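Lmo2470 protein (Listeria monocytogenes EGD-e, PDB 5HL3) is a calcium-binding internalin of the leucine-rich repeat family that interacts with host afadin and facilitates crossing of the basement membrane by the bacterium. Local coordinates at residues E155-S160 against S179-T184. Residues are numbered along the deposited sequence; the frame is centred on the assembly and turned at random.
With CA (calcium ion), chain E.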
loop_
_atom_site.group_PDB
_atom_site.type_symbol
_atom_site.label_atom_id
_atom_site.label_comp_id
_atom_site.label_asym_id
_atom_site.label_seq_id
_atom_site.Cartn_x
_atom_site.Cartn_y
_atom_site.Cartn_z
ATOM N N GLU A 155 -1.602 -2.402 5.327
ATOM C CA GLU A 155 -1.471 -3.562 6.250
ATOM C C GLU A 155 -2.731 -3.768 7.070
ATOM O O GLU A 155 -2.721 -3.706 8.309
ATOM C CB GLU A 155 -0.238 -3.455 7.157
ATOM C CG GLU A 155 0.109 -4.815 7.744
ATOM C CD GLU A 155 1.290 -4.810 8.641
ATOM O OE1 GLU A 155 1.339 -4.013 9.592
ATOM O OE2 GLU A 155 2.175 -5.667 8.438
HETATM N N MSE A 156 -3.807 -4.099 6.371
HETATM C CA MSE A 156 -5.100 -4.332 7.004
HETATM C C MSE A 156 -5.795 -5.571 6.509
HETATM O O MSE A 156 -6.963 -5.769 6.807
HETATM C CB MSE A 156 -6.049 -3.127 6.782
HETATM C CG MSE A 156 -5.479 -1.808 7.333
HETATM SE SE MSE A 156 -6.807 -0.374 7.310
HETATM C CE MSE A 156 -7.815 -0.940 8.873
ATOM N N LEU A 157 -5.069 -6.442 5.792
ATOM C CA LEU A 157 -5.650 -7.643 5.156
ATOM C C LEU A 157 -6.862 -7.325 4.253
ATOM O O LEU A 157 -7.879 -8.032 4.274
ATOM C CB LEU A 157 -5.932 -8.717 6.191
ATOM C CG LEU A 157 -4.655 -9.309 6.809
ATOM C CD1 LEU A 157 -5.061 -10.190 7.963
ATOM C CD2 LEU A 157 -3.840 -10.087 5.816
ATOM N N ILE A 158 -6.727 -6.268 3.450
ATOM C CA ILE A 158 -7.782 -5.891 2.539
ATOM C C ILE A 158 -7.649 -6.697 1.243
ATOM O O ILE A 158 -6.574 -6.745 0.648
ATOM C CB ILE A 158 -7.732 -4.387 2.250
ATOM C CG1 ILE A 158 -8.049 -3.638 3.549
ATOM C CG2 ILE A 158 -8.762 -4.009 1.170
ATOM C CD1 ILE A 158 -7.744 -2.160 3.523
ATOM N N THR A 159 -8.750 -7.333 0.837
ATOM C CA THR A 159 -8.848 -8.052 -0.447
ATOM C C THR A 159 -9.685 -7.215 -1.414
ATOM O O THR A 159 -10.383 -6.263 -1.012
ATOM C CB THR A 159 -9.388 -9.485 -0.273
ATOM O OG1 THR A 159 -10.541 -9.456 0.580
ATOM C CG2 THR A 159 -8.306 -10.365 0.364
ATOM N N SER A 160 -9.642 -7.557 -2.698
ATOM C CA SER A 160 -10.290 -6.725 -3.720
ATOM C C SER A 160 -11.823 -6.649 -3.595
ATOM O O SER A 160 -12.426 -5.637 -3.957
ATOM C CB SER A 160 -9.845 -7.164 -5.113
ATOM O OG SER A 160 -8.448 -6.982 -5.243
ATOM N N SER A 179 0.712 -3.152 1.367
ATOM C CA SER A 179 0.749 -4.288 2.282
ATOM C C SER A 179 -0.607 -4.885 2.558
ATOM O O SER A 179 -0.916 -5.225 3.700
ATOM C CB SER A 179 1.461 -3.910 3.611
ATOM O OG SER A 179 2.848 -3.724 3.358
ATOM N N ASN A 180 -1.379 -5.113 1.507
ATOM C CA ASN A 180 -2.686 -5.786 1.598
ATOM C C ASN A 180 -2.663 -7.014 0.709
ATOM O O ASN A 180 -1.590 -7.500 0.371
ATOM C CB ASN A 180 -3.823 -4.783 1.320
ATOM C CG ASN A 180 -4.095 -3.881 2.499
ATOM O OD1 ASN A 180 -4.436 -4.370 3.585
ATOM N ND2 ASN A 180 -3.935 -2.585 2.308
ATOM N N GLN A 181 -3.841 -7.548 0.387
ATOM C CA GLN A 181 -3.955 -8.775 -0.419
ATOM C C GLN A 181 -4.784 -8.494 -1.673
ATOM O O GLN A 181 -5.550 -9.342 -2.126
ATOM C CB GLN A 181 -4.568 -9.909 0.431
ATOM C CG GLN A 181 -3.654 -10.272 1.596
ATOM C CD GLN A 181 -3.945 -11.588 2.345
ATOM O OE1 GLN A 181 -3.208 -11.928 3.292
ATOM N NE2 GLN A 181 -4.947 -12.320 1.936
ATOM N N LEU A 182 -4.612 -7.323 -2.258
ATOM C CA LEU A 182 -5.370 -6.977 -3.467
ATOM C C LEU A 182 -4.846 -7.766 -4.652
ATOM O O LEU A 182 -3.646 -7.776 -4.928
ATOM C CB LEU A 182 -5.237 -5.487 -3.756
ATOM C CG LEU A 182 -5.820 -4.546 -2.698
ATOM C CD1 LEU A 182 -5.382 -3.128 -2.991
ATOM C CD2 LEU A 182 -7.344 -4.651 -2.657
ATOM N N THR A 183 -5.763 -8.398 -5.360
ATOM C CA THR A 183 -5.460 -9.132 -6.598
ATOM C C THR A 183 -5.824 -8.305 -7.827
ATOM O O THR A 183 -5.220 -8.482 -8.896
ATOM C CB THR A 183 -6.183 -10.492 -6.654
ATOM O OG1 THR A 183 -7.568 -10.302 -6.337
ATOM C CG2 THR A 183 -5.565 -11.458 -5.663
ATOM N N THR A 184 -6.803 -7.420 -7.682
ATOM C CA THR A 184 -7.174 -6.435 -8.689
ATOM C C THR A 184 -7.342 -5.083 -8.001
ATOM O O THR A 184 -7.572 -4.997 -6.777
ATOM C CB THR A 184 -8.491 -6.774 -9.427
ATOM O OG1 THR A 184 -9.572 -6.907 -8.507
ATOM C CG2 THR A 184 -8.349 -8.094 -10.228
HETATM CA CA CA E . -10.171 -8.531 4.837
HETATM O O HOH W 1 -9.171 -7.482 6.674
HETATM O O HOH W 2 -2.389 -6.993 5.058
HETATM O O HOH W 3 -9.854 -10.285 3.247
HETATM O O HOH W 4 -7.984 -9.816 -3.467
HETATM O O HOH W 5 -10.567 -10.308 6.243
HETATM O O HOH W 6 -12.017 -7.643 6.135
#
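The carboxamide of Asn-180 reaches across to the turn at Met-156 to Ile-158 and grips its backbone through a single oxygen. OD1 accepts from Met-156 N at 2.9 Å and from Ile-158 N at 3.0 Å, the two donors arriving from opposite faces of the amide plane; the second N-H points almost straight at the oxygen (169°) yet stands well above that plane. With chi1 at -77°, CG lies anti to the carbonyl carbon and the amide is directed at the neighbouring coil. ND2 donates to the carbonyl oxygens of Leu-177 and Met-153, so both ends of this buried amide are used and its rotation is fixed. Asparagine suits the place because one short side chain supplies acceptor and donor together.

This is the asparagine position of the leucine-rich repeat, just beyond the parallel strands 150-152 and 174-176; Asn-202 OD1 accepts from Leu-182 N one coil further on, as Asn-180 does from Ile-158 N. Met-156 stands at the matching place one coil earlier, its side chain packed in the core against Met-130 and Leu-135. Ile-158 and Leu-182 lie side by side, CG2 of the former 4.1 Å from CD2 of the latter, branched aliphatics filling the hydrophobic core. The backbones join directly where Gln-181 N donates to Ile-158 O at 2.9 Å. Ser-160, small enough to approach the backbone, makes a second close grip: OG accepts from Thr-183 N and donates to Thr-184 O over 2.7 Å, in the carbonyl plane.

Toward solvent, water does more of the joining. Water 2 links Leu-157 N to Ser-179 O, while water 4 connects Ser-160 N with Gln-181 O. Leu-157 O binds a calcium ion at 2.4 Å, which Glu-162 and four waters also coordinate; water 1 donates to Met-156 O, and water 3 to Thr-159 OG1, itself bonded to Asp-161.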